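Local coordinates for protein glucokinase (Leishmania braziliensis MHOM/BR/75/M2904, PDB 6EDI) that probably phosphorylates D-glucose to glucose 6-phosphate with ATP as the phosphoryl donor, working as a dimeric sugar kinase captured here in an open conformation, at residues I21-L26 against F88-Q93; V251-G256 against L284-A289; P273-A278 against I331-E336; K309-G314 against A318-V323; Y359-E364 against F390-S395. One frame throughout, in Å; residues are numbered along the deposited sequence.

Contact 1: I21-L26 against F88-Q93; sequences IALEQL and FDEVLQ
Leu23 and Leu26 make a small apolar contact with Glu90 and Val91, joining the turn that follows strand 16-20 to helix 84-98 of the N-terminal domain. The two segments bury 168 Å² in total, and dispersion rather than polar bonding joins them. Leu23 sets both methyls against Glu90: CD1 lies 3.9 Å from the carbonyl O of Glu90, while CD2 is 3.9 Å from Glu90 CB. Its CG lies anti to the backbone N (chi1 165°), which extends the isobutyl group toward the helix, and the Leu23 and Glu90 side chains cross at about a right angle. Deeper in, Leu26 CD2 meets Val91 CG1 at 3.8 Å. The turn is also tied from within: Gln25 N donates to Ala22 O (2.8 Å), and Ala22 N returns a bond to Gln25 OE1 (2.8 Å, N-H...O 155°) in the carbonyl plane of the amide. On the sheet side, Val91 packs on Val54, Phe56 and Phe74, and Leu26 also reaches Phe56. Helix 84-98 thus covers strands 51-58 and 67-75, with the turn at its flank, an arrangement typical of the sheet-and-helix layers of the ribonuclease H-like fold in actin-ATPase clan sugar kinases.

Contact 2: V251-G256 against L284-A289; sequences VQALAG and LEFNYA
The Phe286 ring has Leu254 over one face, with CD1 4.0 Å above the ring plane and displaced toward the rim, and the methyl of Ala253 at its edge, in the plane, with Ala253 CB 3.8 Å from Phe286 CZ. The carbonyl O of Ala253 also comes within 3.8 Å of Phe286 CZ, from an oblique direction, and Phe286 CE2 lies 4.1 Å from Leu254 CA. The ring therefore touches backbone as well as side chains of helix 245-259. It gets there because CG is anti to the backbone N (chi1 175°), which projects the phenyl group out of helix 281-292; the nearest CA atoms, Leu254 and Phe286, are 7.8 Å apart, a gap the ring fills. Tyr257 adds a second aromatic neighbour, its ring inclined at about 40° to that of Phe286. Beside this apolar joint, both ends of the buried Asn287 amide are engaged: OD1 bonds to Tyr250 OH, and ND2 to Ala322 O. On the far flank of helix 245-259, Val251 and Gln252 pack on Trp242 of the second subunit. One aromatic side chain bridging two helices is ordinary helix-helix packing, here in the mainly helical part of the larger domain, beside the subunit interface.

Contact 3: P273-A278 against I331-E336; sequences PIWEAA and IGLTAE
Trp275 carries its CG opposite the carbonyl carbon (chi1 -83°), and chi2 of 108° then lays the indole broadside on the backbone of Gly332 and Leu333. The result is a CH-pi contact between a 3-10 turn, residues 275-278, and the long helix 317-341 in the larger domain. Leu333 CA stands 3.9 Å from the centroid of the five-membered ring, only 20° off the ring normal. The six-membered part covers the preceding peptide: Gly332 C lies 3.4 Å from Trp275 CH2, and Leu333 N is 3.5 Å from Trp275 CZ3. Having no side chain, Gly332 offers bare backbone to the ring, which accounts for the close fit. All four touching residues are buried, and the segments cover 195 Å² between them. The turn is held by Ala278 N to Trp275 O at 3.0 Å, and Trp275 also shares a backbone bond with Leu238. Past the indole nitrogen, Glu336 passes by its aliphatic part, CG being 4.1 Å from Trp275 NE1. Its carboxylate is buried yet well supplied with partners: OE1 bonds to His376 NE2, and OE2 to Ser241 OG of the same chain and to Ser239 OG of the second subunit, so the contact lies next to the dimer interface. Leu333 completes it by running antiparallel to the tryptophan side chain, its CD1 methyl reaching Trp275 CD1 at 3.6 Å.

Contact 4: K309-G314 against A318-V323; sequences KLAKSG and AAIAAV
Ala311 and Ile320 mark the inside of a helix-loop-helix corner, where helix 304-313 ends at a short loop and helix 317-341 sets off in a new direction. Their CA atoms are 4.5 Å apart, and the axes of the short helical segments approach to 7.8 Å at a signed crossing angle of -108°. Such proximity is feasible because small side chains line the joint, which buries 232 Å² between the segments. Ala311 CB sits against Val323 CG2 at 3.5 Å and close to the carbonyl O of Ala319 at 3.7 Å, while Leu310 CB meets Ala319 CB at 3.6 Å. At the outer end of the corner Ile320 reaches back across the loop: its CG1 is anti to the carbonyl carbon and the chain runs on extended (chi2 -171°), which brings CD1 to 3.7 Å from Gly314 O. Gly314 is where the first helix stops, leaving helical geometry with a positive phi of 104°; its N still makes a weak bond to Leu310 O at 3.3 Å. Asp316, just before the second helix, accepts Ala319 N on OD1 and, more weakly, Ala318 N. Val307, about one turn earlier on the first helix, extends the joint onto Ala319 and Ala322. Around the corner, Ala318 and Ala319 lean on Tyr288 of helix 281-292, and helix 357-361 packs against it through Phe358 on Ala311 and Tyr359 on Val323.

Contact 5: Y359-E364 against F390-S395; sequences YFEKPE and FLRQVS
Arg392 reaches from strand 389-393 to Glu361 and Phe360 near the end of helix 357-361, pairing a polar bond with close packing on a ring. Its NH2 donates to Glu361 OE2 at 3.4 Å with an N-H...O angle of 159°, a salt bridge whose hydrogen bond is weak. The acceptor sits at the guanidinium edge, near its plane, but the carboxylate is turned 87° against that plane. The rest is van der Waals contact. Phe360 CB lies over one face of the guanidinium, 3.3 Å from Arg392 NH1; the phenyl and guanidinium planes are nearly parallel (9°) but offset, with Arg392 CG over the ring centre and CD 3.3 Å from Phe360 CG. Tyr359 CD2 is on the opposite face of that ring. Nearby polar groups have firmer partners: Gln393 NE2 donates to Ser395 O at 2.9 Å, nearly straight, though from above the carbonyl plane, while Gln393 OE1 takes Gly350 N. Ser395 OG bonds to Asp176 O and Tyr359 OH to Asp324 OD1. Phe360 gives up more surface to the contact (57 Å²) than the exposed Glu361 (26 Å²), so packing probably contributes more than the long charge pair.

Overall arrangement
Contacts 2, 3, 4 and 5 form a continuous network in the larger domain. Contacts 2 and 3, with centres 13 Å apart, join where Val251 CG1 meets Pro273 CD at 3.5 Å, and both reach the second subunit. Contact 2 touches contact 4 through Tyr288 CE1 and Ala319 N, 3.4 Å apart. Contacts 3 and 4 share helix 317-341 without touching; contact 5 links to both, by Thr334 OG1 on Phe390 CE2 (3.6 Å) and Val323 CG1 on Tyr359 CD1 (3.7 Å). Contact 1 stands alone: even contact 5 has its centre about 39 Å away. In related sugar kinases the active site lies in the cleft between two such domains; this structure has the open conformation.

Contact 1: I21-L26 against F88-Q93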
# COMPACT_ATOMS: atom_id res chain seq x y z
N ILE A 21 -35.03 6.36 -6.56
CA ILE A 21 -36.46 6.09 -6.49
C ILE A 21 -36.95 6.12 -5.05
O ILE A 21 -36.18 5.90 -4.11
CB ILE A 21 -36.81 4.71 -7.07
CG1 ILE A 21 -35.99 3.62 -6.38
CG2 ILE A 21 -36.59 4.68 -8.58
CD1 ILE A 21 -36.56 2.24 -6.56
N ALA A 22 -38.23 6.39 -4.88
CA ALA A 22 -38.85 6.27 -3.57
C ALA A 22 -38.84 4.81 -3.16
O ALA A 22 -38.98 3.94 -4.01
CB ALA A 22 -40.27 6.80 -3.61
N LEU A 23 -38.71 4.54 -1.86
CA LEU A 23 -38.74 3.14 -1.40
C LEU A 23 -39.98 2.39 -1.87
O LEU A 23 -39.91 1.20 -2.22
CB LEU A 23 -38.62 3.06 0.12
CG LEU A 23 -38.98 1.72 0.77
CD1 LEU A 23 -38.06 0.60 0.30
CD2 LEU A 23 -38.91 1.84 2.28
N GLU A 24 -41.12 3.08 -1.90
CA GLU A 24 -42.37 2.45 -2.31
C GLU A 24 -42.31 2.02 -3.78
O GLU A 24 -43.03 1.10 -4.19
CB GLU A 24 -43.55 3.40 -2.05
CG GLU A 24 -43.67 3.90 -0.61
CD GLU A 24 -42.59 4.93 -0.22
OE1 GLU A 24 -42.24 5.80 -1.05
OE2 GLU A 24 -42.07 4.84 0.92
N GLN A 25 -41.45 2.66 -4.57
CA GLN A 25 -41.35 2.38 -6.00
C GLN A 25 -40.32 1.30 -6.33
O GLN A 25 -40.07 1.05 -7.51
CB GLN A 25 -40.94 3.64 -6.78
CG GLN A 25 -41.89 4.83 -6.72
CD GLN A 25 -41.25 6.07 -7.34
OE1 GLN A 25 -40.16 6.51 -6.92
NE2 GLN A 25 -41.90 6.63 -8.35
N LEU A 26 -39.71 0.69 -5.32
CA LEU A 26 -38.61 -0.27 -5.55
C LEU A 26 -39.01 -1.48 -6.40
O LEU A 26 -38.44 -1.69 -7.48
CB LEU A 26 -37.94 -0.71 -4.24
CG LEU A 26 -36.81 -1.74 -4.34
CD1 LEU A 26 -35.68 -1.24 -5.22
CD2 LEU A 26 -36.28 -2.12 -2.97
N PHE A 88 -32.01 -1.22 5.89
CA PHE A 88 -31.87 -2.51 5.22
C PHE A 88 -33.13 -3.35 5.43
O PHE A 88 -33.61 -4.01 4.51
CB PHE A 88 -30.64 -3.26 5.73
CG PHE A 88 -29.35 -2.54 5.48
CD1 PHE A 88 -29.22 -1.66 4.41
CD2 PHE A 88 -28.27 -2.73 6.33
CE1 PHE A 88 -28.02 -0.98 4.19
CE2 PHE A 88 -27.07 -2.06 6.12
CZ PHE A 88 -26.95 -1.18 5.04
N ASP A 89 -33.69 -3.29 6.64
CA ASP A 89 -34.93 -4.01 6.91
C ASP A 89 -36.12 -3.44 6.11
O ASP A 89 -36.92 -4.20 5.58
CB ASP A 89 -35.23 -4.07 8.41
CG ASP A 89 -36.22 -5.16 8.75
OD1 ASP A 89 -35.79 -6.34 8.82
OD2 ASP A 89 -37.42 -4.85 8.92
N GLU A 90 -36.23 -2.11 6.01
CA GLU A 90 -37.29 -1.52 5.18
C GLU A 90 -37.19 -1.94 3.71
O GLU A 90 -38.20 -2.11 3.04
CB GLU A 90 -37.30 0.01 5.27
CG GLU A 90 -37.57 0.56 6.65
CD GLU A 90 -38.42 1.82 6.62
OE1 GLU A 90 -37.90 2.90 6.28
OE2 GLU A 90 -39.62 1.71 6.93
N VAL A 91 -35.96 -2.09 3.21
CA VAL A 91 -35.76 -2.51 1.83
C VAL A 91 -36.17 -3.97 1.69
O VAL A 91 -36.89 -4.35 0.75
CB VAL A 91 -34.29 -2.35 1.39
CG1 VAL A 91 -34.06 -3.00 0.02
CG2 VAL A 91 -33.90 -0.89 1.36
N LEU A 92 -35.72 -4.77 2.65
CA LEU A 92 -35.96 -6.20 2.65
C LEU A 92 -37.46 -6.51 2.83
O LEU A 92 -38.02 -7.28 2.06
CB LEU A 92 -35.10 -6.87 3.72
CG LEU A 92 -34.51 -8.25 3.39
CD1 LEU A 92 -34.66 -8.58 1.92
CD2 LEU A 92 -33.04 -8.32 3.80
N GLN A 93 -38.10 -5.89 3.82
CA GLN A 93 -39.53 -6.08 4.02
C GLN A 93 -40.34 -5.59 2.82
O GLN A 93 -41.40 -6.14 2.51
CB GLN A 93 -40.02 -5.41 5.32
CG GLN A 93 -39.29 -5.85 6.61
CD GLN A 93 -39.13 -7.37 6.77
OE1 GLN A 93 -38.05 -7.85 7.10
NE2 GLN A 93 -40.21 -8.11 6.55

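Contact 2: V251-G256 against L284-A289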
# COMPACT_ATOMS: atom_id res chain seq x y z
N VAL A 251 6.34 25.83 2.90
CA VAL A 251 6.03 24.76 3.83
C VAL A 251 6.09 25.30 5.25
O VAL A 251 5.24 24.98 6.09
CB VAL A 251 6.99 23.55 3.68
CG1 VAL A 251 6.61 22.46 4.67
CG2 VAL A 251 6.97 23.00 2.24
N GLN A 252 7.09 26.13 5.50
CA GLN A 252 7.23 26.78 6.80
C GLN A 252 5.98 27.58 7.17
O GLN A 252 5.46 27.48 8.29
CB GLN A 252 8.44 27.73 6.80
CG GLN A 252 8.66 28.40 8.15
CD GLN A 252 8.88 27.40 9.27
OE1 GLN A 252 10.01 26.93 9.49
NE2 GLN A 252 7.82 27.06 9.98
N ALA A 253 5.52 28.39 6.23
CA ALA A 253 4.35 29.23 6.50
C ALA A 253 3.12 28.37 6.71
O ALA A 253 2.28 28.67 7.56
CB ALA A 253 4.14 30.24 5.37
N LEU A 254 3.01 27.29 5.92
CA LEU A 254 1.86 26.38 6.05
C LEU A 254 1.86 25.72 7.42
O LEU A 254 0.83 25.64 8.08
CB LEU A 254 1.87 25.32 4.93
CG LEU A 254 0.69 24.35 4.95
CD1 LEU A 254 -0.62 25.14 4.83
CD2 LEU A 254 0.79 23.29 3.85
N ALA A 255 3.03 25.28 7.85
CA ALA A 255 3.21 24.63 9.15
C ALA A 255 2.80 25.54 10.31
O ALA A 255 2.09 25.12 11.23
CB ALA A 255 4.67 24.22 9.32
N GLY A 256 3.27 26.78 10.27
CA GLY A 256 2.93 27.75 11.31
C GLY A 256 1.46 28.07 11.31
O GLY A 256 0.83 28.23 12.37
N LEU A 284 -6.10 25.82 -0.31
CA LEU A 284 -6.33 26.75 -1.42
C LEU A 284 -6.60 28.16 -0.88
O LEU A 284 -6.08 29.16 -1.40
CB LEU A 284 -7.50 26.29 -2.30
CG LEU A 284 -7.75 27.29 -3.43
CD1 LEU A 284 -6.50 27.42 -4.31
CD2 LEU A 284 -8.96 26.89 -4.25
N GLU A 285 -7.38 28.22 0.19
CA GLU A 285 -7.65 29.50 0.86
C GLU A 285 -6.38 30.11 1.45
O GLU A 285 -6.19 31.33 1.39
CB GLU A 285 -8.73 29.31 1.93
CG GLU A 285 -10.06 28.86 1.32
CD GLU A 285 -11.16 28.62 2.32
OE1 GLU A 285 -10.92 28.81 3.53
OE2 GLU A 285 -12.27 28.22 1.89
N PHE A 286 -5.50 29.27 1.99
CA PHE A 286 -4.22 29.75 2.49
C PHE A 286 -3.35 30.23 1.34
O PHE A 286 -2.65 31.25 1.45
CB PHE A 286 -3.49 28.65 3.27
CG PHE A 286 -2.12 29.05 3.70
CD1 PHE A 286 -1.93 29.80 4.85
CD2 PHE A 286 -1.00 28.70 2.94
CE1 PHE A 286 -0.66 30.20 5.26
CE2 PHE A 286 0.27 29.08 3.33
CZ PHE A 286 0.44 29.83 4.50
N ASN A 287 -3.36 29.47 0.25
CA ASN A 287 -2.57 29.83 -0.91
C ASN A 287 -2.91 31.21 -1.45
O ASN A 287 -2.03 31.97 -1.86
CB ASN A 287 -2.71 28.77 -1.99
CG ASN A 287 -1.84 27.56 -1.72
OD1 ASN A 287 -1.21 27.47 -0.66
ND2 ASN A 287 -1.80 26.62 -2.67
N TYR A 288 -4.19 31.53 -1.42
CA TYR A 288 -4.65 32.82 -1.91
C TYR A 288 -4.07 33.97 -1.09
O TYR A 288 -3.48 34.90 -1.65
CB TYR A 288 -6.18 32.90 -1.90
CG TYR A 288 -6.70 34.15 -2.56
CD1 TYR A 288 -6.54 34.36 -3.92
CD2 TYR A 288 -7.34 35.14 -1.81
CE1 TYR A 288 -7.02 35.51 -4.53
CE2 TYR A 288 -7.82 36.29 -2.42
CZ TYR A 288 -7.65 36.47 -3.77
OH TYR A 288 -8.13 37.63 -4.37
N ALA A 289 -4.22 33.89 0.22
CA ALA A 289 -3.61 34.86 1.11
C ALA A 289 -2.11 34.93 0.85
O ALA A 289 -1.57 36.01 0.59
CB ALA A 289 -3.89 34.51 2.56

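Contact 3: P273-A278 against I331-E336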
# COMPACT_ATOMS: atom_id res chain seq x y z
N PRO A 273 3.84 20.04 7.82
CA PRO A 273 2.39 19.89 7.69
C PRO A 273 2.14 18.72 6.77
O PRO A 273 3.07 18.32 6.07
CB PRO A 273 1.96 21.20 7.02
CG PRO A 273 3.15 21.64 6.22
CD PRO A 273 4.39 21.06 6.91
N ILE A 274 0.93 18.16 6.77
CA ILE A 274 0.67 17.01 5.90
C ILE A 274 0.37 17.48 4.48
O ILE A 274 -0.06 18.63 4.28
CB ILE A 274 -0.44 16.12 6.47
CG1 ILE A 274 -1.78 16.87 6.53
CG2 ILE A 274 -0.07 15.68 7.87
CD1 ILE A 274 -2.91 16.01 7.13
N TRP A 275 0.61 16.62 3.50
CA TRP A 275 0.38 16.97 2.09
C TRP A 275 -1.03 17.48 1.85
O TRP A 275 -1.25 18.36 1.02
CB TRP A 275 0.63 15.77 1.18
CG TRP A 275 2.05 15.55 0.82
CD1 TRP A 275 2.87 14.56 1.28
CD2 TRP A 275 2.84 16.33 -0.10
NE1 TRP A 275 4.11 14.67 0.72
CE2 TRP A 275 4.13 15.74 -0.14
CE3 TRP A 275 2.59 17.46 -0.88
CZ2 TRP A 275 5.16 16.25 -0.94
CZ3 TRP A 275 3.62 17.96 -1.69
CH2 TRP A 275 4.89 17.36 -1.70
N GLU A 276 -1.99 16.89 2.56
CA GLU A 276 -3.40 17.28 2.44
C GLU A 276 -3.59 18.77 2.65
O GLU A 276 -4.38 19.42 1.97
CB GLU A 276 -4.24 16.49 3.45
CG GLU A 276 -5.61 17.10 3.76
CD GLU A 276 -6.42 16.23 4.70
OE1 GLU A 276 -6.40 16.49 5.91
OE2 GLU A 276 -7.07 15.28 4.21
N ALA A 277 -2.84 19.32 3.61
CA ALA A 277 -2.99 20.72 3.98
C ALA A 277 -2.57 21.68 2.86
O ALA A 277 -2.97 22.83 2.85
CB ALA A 277 -2.24 21.02 5.26
N ALA A 278 -1.77 21.20 1.91
CA ALA A 278 -1.34 22.02 0.78
C ALA A 278 -2.11 21.72 -0.49
O ALA A 278 -1.79 22.26 -1.55
CB ALA A 278 0.17 21.83 0.52
N ILE A 331 0.37 17.29 -7.02
CA ILE A 331 1.26 16.47 -7.82
C ILE A 331 2.52 16.08 -7.03
O ILE A 331 3.03 14.95 -7.16
CB ILE A 331 1.59 17.16 -9.18
CG1 ILE A 331 0.35 17.20 -10.07
CG2 ILE A 331 2.72 16.44 -9.89
CD1 ILE A 331 -0.14 15.82 -10.47
N GLY A 332 3.00 17.00 -6.19
CA GLY A 332 4.13 16.70 -5.31
C GLY A 332 3.86 15.50 -4.41
O GLY A 332 4.73 14.65 -4.21
N LEU A 333 2.63 15.43 -3.87
CA LEU A 333 2.19 14.27 -3.10
C LEU A 333 2.23 13.04 -3.99
O LEU A 333 2.73 11.99 -3.58
CB LEU A 333 0.78 14.46 -2.54
CG LEU A 333 0.07 13.19 -2.06
CD1 LEU A 333 0.71 12.57 -0.83
CD2 LEU A 333 -1.40 13.46 -1.79
N THR A 334 1.70 13.17 -5.21
CA THR A 334 1.73 12.03 -6.14
C THR A 334 3.13 11.61 -6.54
O THR A 334 3.35 10.48 -6.95
CB THR A 334 0.91 12.26 -7.41
OG1 THR A 334 1.52 13.29 -8.21
CG2 THR A 334 -0.53 12.65 -7.08
N ALA A 335 4.11 12.51 -6.46
CA ALA A 335 5.47 12.07 -6.76
C ALA A 335 5.89 11.04 -5.72
O ALA A 335 6.52 10.01 -6.04
CB ALA A 335 6.44 13.25 -6.78
N GLU A 336 5.55 11.31 -4.46
CA GLU A 336 5.80 10.35 -3.39
C GLU A 336 5.01 9.04 -3.54
O GLU A 336 5.56 7.96 -3.35
CB GLU A 336 5.53 10.98 -2.01
CG GLU A 336 6.41 12.18 -1.64
CD GLU A 336 7.89 12.02 -1.97
OE1 GLU A 336 8.44 10.90 -1.91
OE2 GLU A 336 8.52 13.04 -2.29

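Contact 4: K309-G314 against A318-V323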
# COMPACT_ATOMS: atom_id res chain seq x y z
N LYS A 309 -13.12 30.07 -8.70
CA LYS A 309 -13.90 30.82 -9.69
C LYS A 309 -13.08 31.98 -10.26
O LYS A 309 -13.06 32.20 -11.48
CB LYS A 309 -15.21 31.32 -9.08
CG LYS A 309 -16.01 32.20 -10.04
CD LYS A 309 -17.27 32.74 -9.39
CE LYS A 309 -18.47 31.85 -9.67
NZ LYS A 309 -19.61 32.61 -10.29
N LEU A 310 -12.41 32.72 -9.37
CA LEU A 310 -11.56 33.84 -9.76
C LEU A 310 -10.42 33.39 -10.67
O LEU A 310 -9.99 34.14 -11.56
CB LEU A 310 -11.00 34.54 -8.50
CG LEU A 310 -11.80 35.63 -7.78
CD1 LEU A 310 -13.28 35.32 -7.73
CD2 LEU A 310 -11.29 35.84 -6.37
N ALA A 311 -9.94 32.17 -10.46
CA ALA A 311 -8.85 31.62 -11.26
C ALA A 311 -9.35 31.22 -12.64
O ALA A 311 -8.66 31.42 -13.66
CB ALA A 311 -8.24 30.43 -10.56
N LYS A 312 -10.54 30.63 -12.68
CA LYS A 312 -11.18 30.24 -13.93
C LYS A 312 -11.42 31.48 -14.80
O LYS A 312 -11.15 31.47 -16.00
CB LYS A 312 -12.50 29.51 -13.65
CG LYS A 312 -13.19 29.00 -14.90
CD LYS A 312 -14.42 28.13 -14.60
CE LYS A 312 -15.03 27.60 -15.90
NZ LYS A 312 -16.03 26.50 -15.71
N SER A 313 -11.92 32.54 -14.16
CA SER A 313 -12.14 33.83 -14.82
C SER A 313 -10.89 34.30 -15.55
O SER A 313 -10.95 34.68 -16.72
CB SER A 313 -12.55 34.88 -13.79
OG SER A 313 -13.80 35.44 -14.12
N GLY A 314 -9.76 34.28 -14.86
CA GLY A 314 -8.50 34.69 -15.45
C GLY A 314 -8.08 36.07 -14.97
O GLY A 314 -7.01 36.56 -15.34
N ALA A 318 -3.55 36.43 -8.16
CA ALA A 318 -3.24 35.67 -6.95
C ALA A 318 -4.07 34.39 -6.86
O ALA A 318 -3.58 33.35 -6.40
CB ALA A 318 -3.44 36.53 -5.73
N ALA A 319 -5.33 34.47 -7.28
CA ALA A 319 -6.18 33.29 -7.31
C ALA A 319 -5.59 32.26 -8.26
O ALA A 319 -5.64 31.05 -8.00
CB ALA A 319 -7.60 33.65 -7.72
N ILE A 320 -5.04 32.73 -9.37
CA ILE A 320 -4.43 31.86 -10.36
C ILE A 320 -3.19 31.18 -9.80
O ILE A 320 -2.98 29.99 -9.99
CB ILE A 320 -4.05 32.61 -11.65
CG1 ILE A 320 -5.27 33.35 -12.21
CG2 ILE A 320 -3.46 31.66 -12.68
CD1 ILE A 320 -5.06 33.95 -13.58
N ALA A 321 -2.36 31.95 -9.10
CA ALA A 321 -1.15 31.41 -8.49
C ALA A 321 -1.53 30.42 -7.39
O ALA A 321 -0.88 29.38 -7.24
CB ALA A 321 -0.29 32.53 -7.92
N ALA A 322 -2.55 30.75 -6.62
CA ALA A 322 -2.99 29.90 -5.51
C ALA A 322 -3.47 28.54 -6.01
O ALA A 322 -3.20 27.52 -5.37
CB ALA A 322 -4.07 30.58 -4.72
N VAL A 323 -4.18 28.54 -7.14
CA VAL A 323 -4.60 27.28 -7.78
C VAL A 323 -3.41 26.52 -8.32
O VAL A 323 -3.32 25.29 -8.17
CB VAL A 323 -5.61 27.54 -8.92
CG1 VAL A 323 -5.83 26.29 -9.74
CG2 VAL A 323 -6.91 28.00 -8.35

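Contact 5: Y359-E364 against F390-S395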
# COMPACT_ATOMS: atom_id res chain seq x y z
N TYR A 359 -8.36 24.32 -15.29
CA TYR A 359 -6.93 24.37 -15.02
C TYR A 359 -6.17 23.34 -15.86
O TYR A 359 -5.13 23.65 -16.46
CB TYR A 359 -6.64 24.19 -13.52
CG TYR A 359 -5.15 24.20 -13.20
CD1 TYR A 359 -4.46 25.40 -13.07
CD2 TYR A 359 -4.44 23.02 -13.05
CE1 TYR A 359 -3.09 25.42 -12.79
CE2 TYR A 359 -3.07 23.02 -12.77
CZ TYR A 359 -2.40 24.23 -12.65
OH TYR A 359 -1.04 24.26 -12.38
N PHE A 360 -6.70 22.13 -15.94
CA PHE A 360 -5.99 21.06 -16.62
C PHE A 360 -6.18 21.08 -18.13
O PHE A 360 -5.48 20.37 -18.86
CB PHE A 360 -6.42 19.71 -16.08
CG PHE A 360 -6.32 19.57 -14.59
CD1 PHE A 360 -5.12 19.18 -13.99
CD2 PHE A 360 -7.43 19.74 -13.79
CE1 PHE A 360 -5.04 19.03 -12.62
CE2 PHE A 360 -7.36 19.60 -12.42
CZ PHE A 360 -6.16 19.24 -11.83
N GLU A 361 -7.13 21.88 -18.60
CA GLU A 361 -7.34 21.99 -20.04
C GLU A 361 -6.24 22.82 -20.74
O GLU A 361 -6.10 22.74 -21.97
CB GLU A 361 -8.74 22.55 -20.35
CG GLU A 361 -9.90 21.63 -19.93
CD GLU A 361 -10.03 20.39 -20.81
OE1 GLU A 361 -9.49 20.41 -21.93
OE2 GLU A 361 -10.66 19.39 -20.38
N LYS A 362 -5.46 23.56 -19.97
CA LYS A 362 -4.35 24.36 -20.51
C LYS A 362 -3.08 23.53 -20.61
O LYS A 362 -2.52 23.14 -19.59
CB LYS A 362 -4.06 25.57 -19.63
CG LYS A 362 -5.26 26.44 -19.28
CD LYS A 362 -4.82 27.67 -18.48
CE LYS A 362 -6.01 28.51 -18.01
NZ LYS A 362 -5.95 28.76 -16.53
N PRO A 363 -2.61 23.26 -21.84
CA PRO A 363 -1.41 22.44 -22.00
C PRO A 363 -0.22 22.95 -21.20
O PRO A 363 0.56 22.14 -20.70
CB PRO A 363 -1.12 22.53 -23.50
CG PRO A 363 -2.47 22.71 -24.12
CD PRO A 363 -3.27 23.53 -23.13
N GLU A 364 -0.07 24.26 -21.07
CA GLU A 364 1.06 24.81 -20.32
C GLU A 364 1.02 24.33 -18.88
O GLU A 364 2.04 23.95 -18.30
CB GLU A 364 1.07 26.33 -20.38
CG GLU A 364 2.43 26.95 -20.67
CD GLU A 364 2.76 26.99 -22.17
OE1 GLU A 364 2.94 28.11 -22.70
OE2 GLU A 364 2.84 25.92 -22.80
N PHE A 390 -0.90 9.23 -16.01
CA PHE A 390 -1.79 9.99 -15.12
C PHE A 390 -3.11 10.28 -15.80
O PHE A 390 -3.15 10.60 -16.99
CB PHE A 390 -1.17 11.31 -14.66
CG PHE A 390 -0.31 11.18 -13.43
CD1 PHE A 390 0.79 10.33 -13.42
CD2 PHE A 390 -0.59 11.93 -12.30
CE1 PHE A 390 1.58 10.23 -12.28
CE2 PHE A 390 0.19 11.84 -11.17
CZ PHE A 390 1.27 10.99 -11.15
N LEU A 391 -4.19 10.12 -15.04
CA LEU A 391 -5.55 10.36 -15.52
C LEU A 391 -6.27 11.33 -14.59
O LEU A 391 -5.93 11.43 -13.41
CB LEU A 391 -6.34 9.04 -15.60
CG LEU A 391 -5.78 7.86 -16.38
CD1 LEU A 391 -6.78 6.71 -16.31
CD2 LEU A 391 -5.49 8.22 -17.83
N ARG A 392 -7.29 11.99 -15.12
CA ARG A 392 -8.08 13.01 -14.44
C ARG A 392 -9.55 12.74 -14.64
O ARG A 392 -9.98 12.56 -15.78
CB ARG A 392 -7.85 14.32 -15.18
CG ARG A 392 -7.15 15.37 -14.45
CD ARG A 392 -6.94 16.45 -15.47
NE ARG A 392 -8.23 16.90 -15.96
CZ ARG A 392 -8.45 17.30 -17.20
NH1 ARG A 392 -7.46 17.30 -18.08
NH2 ARG A 392 -9.67 17.69 -17.56
N GLN A 393 -10.34 12.76 -13.58
CA GLN A 393 -11.79 12.66 -13.74
C GLN A 393 -12.36 13.91 -14.42
O GLN A 393 -12.01 15.03 -14.04
CB GLN A 393 -12.48 12.46 -12.38
CG GLN A 393 -13.92 12.00 -12.54
CD GLN A 393 -14.63 11.76 -11.24
OE1 GLN A 393 -14.02 11.74 -10.17
NE2 GLN A 393 -15.96 11.59 -11.31
N VAL A 394 -13.25 13.71 -15.40
CA VAL A 394 -13.89 14.84 -16.08
C VAL A 394 -15.41 14.82 -16.00
O VAL A 394 -16.05 15.86 -16.18
CB VAL A 394 -13.46 14.93 -17.56
CG1 VAL A 394 -11.97 15.18 -17.67
CG2 VAL A 394 -13.85 13.66 -18.32
N SER A 395 -16.00 13.65 -15.75
CA SER A 395 -17.46 13.54 -15.70
C SER A 395 -17.89 13.06 -14.32
O SER A 395 -17.36 12.06 -13.81
CB SER A 395 -17.99 12.55 -16.74
OG SER A 395 -17.37 12.71 -18.01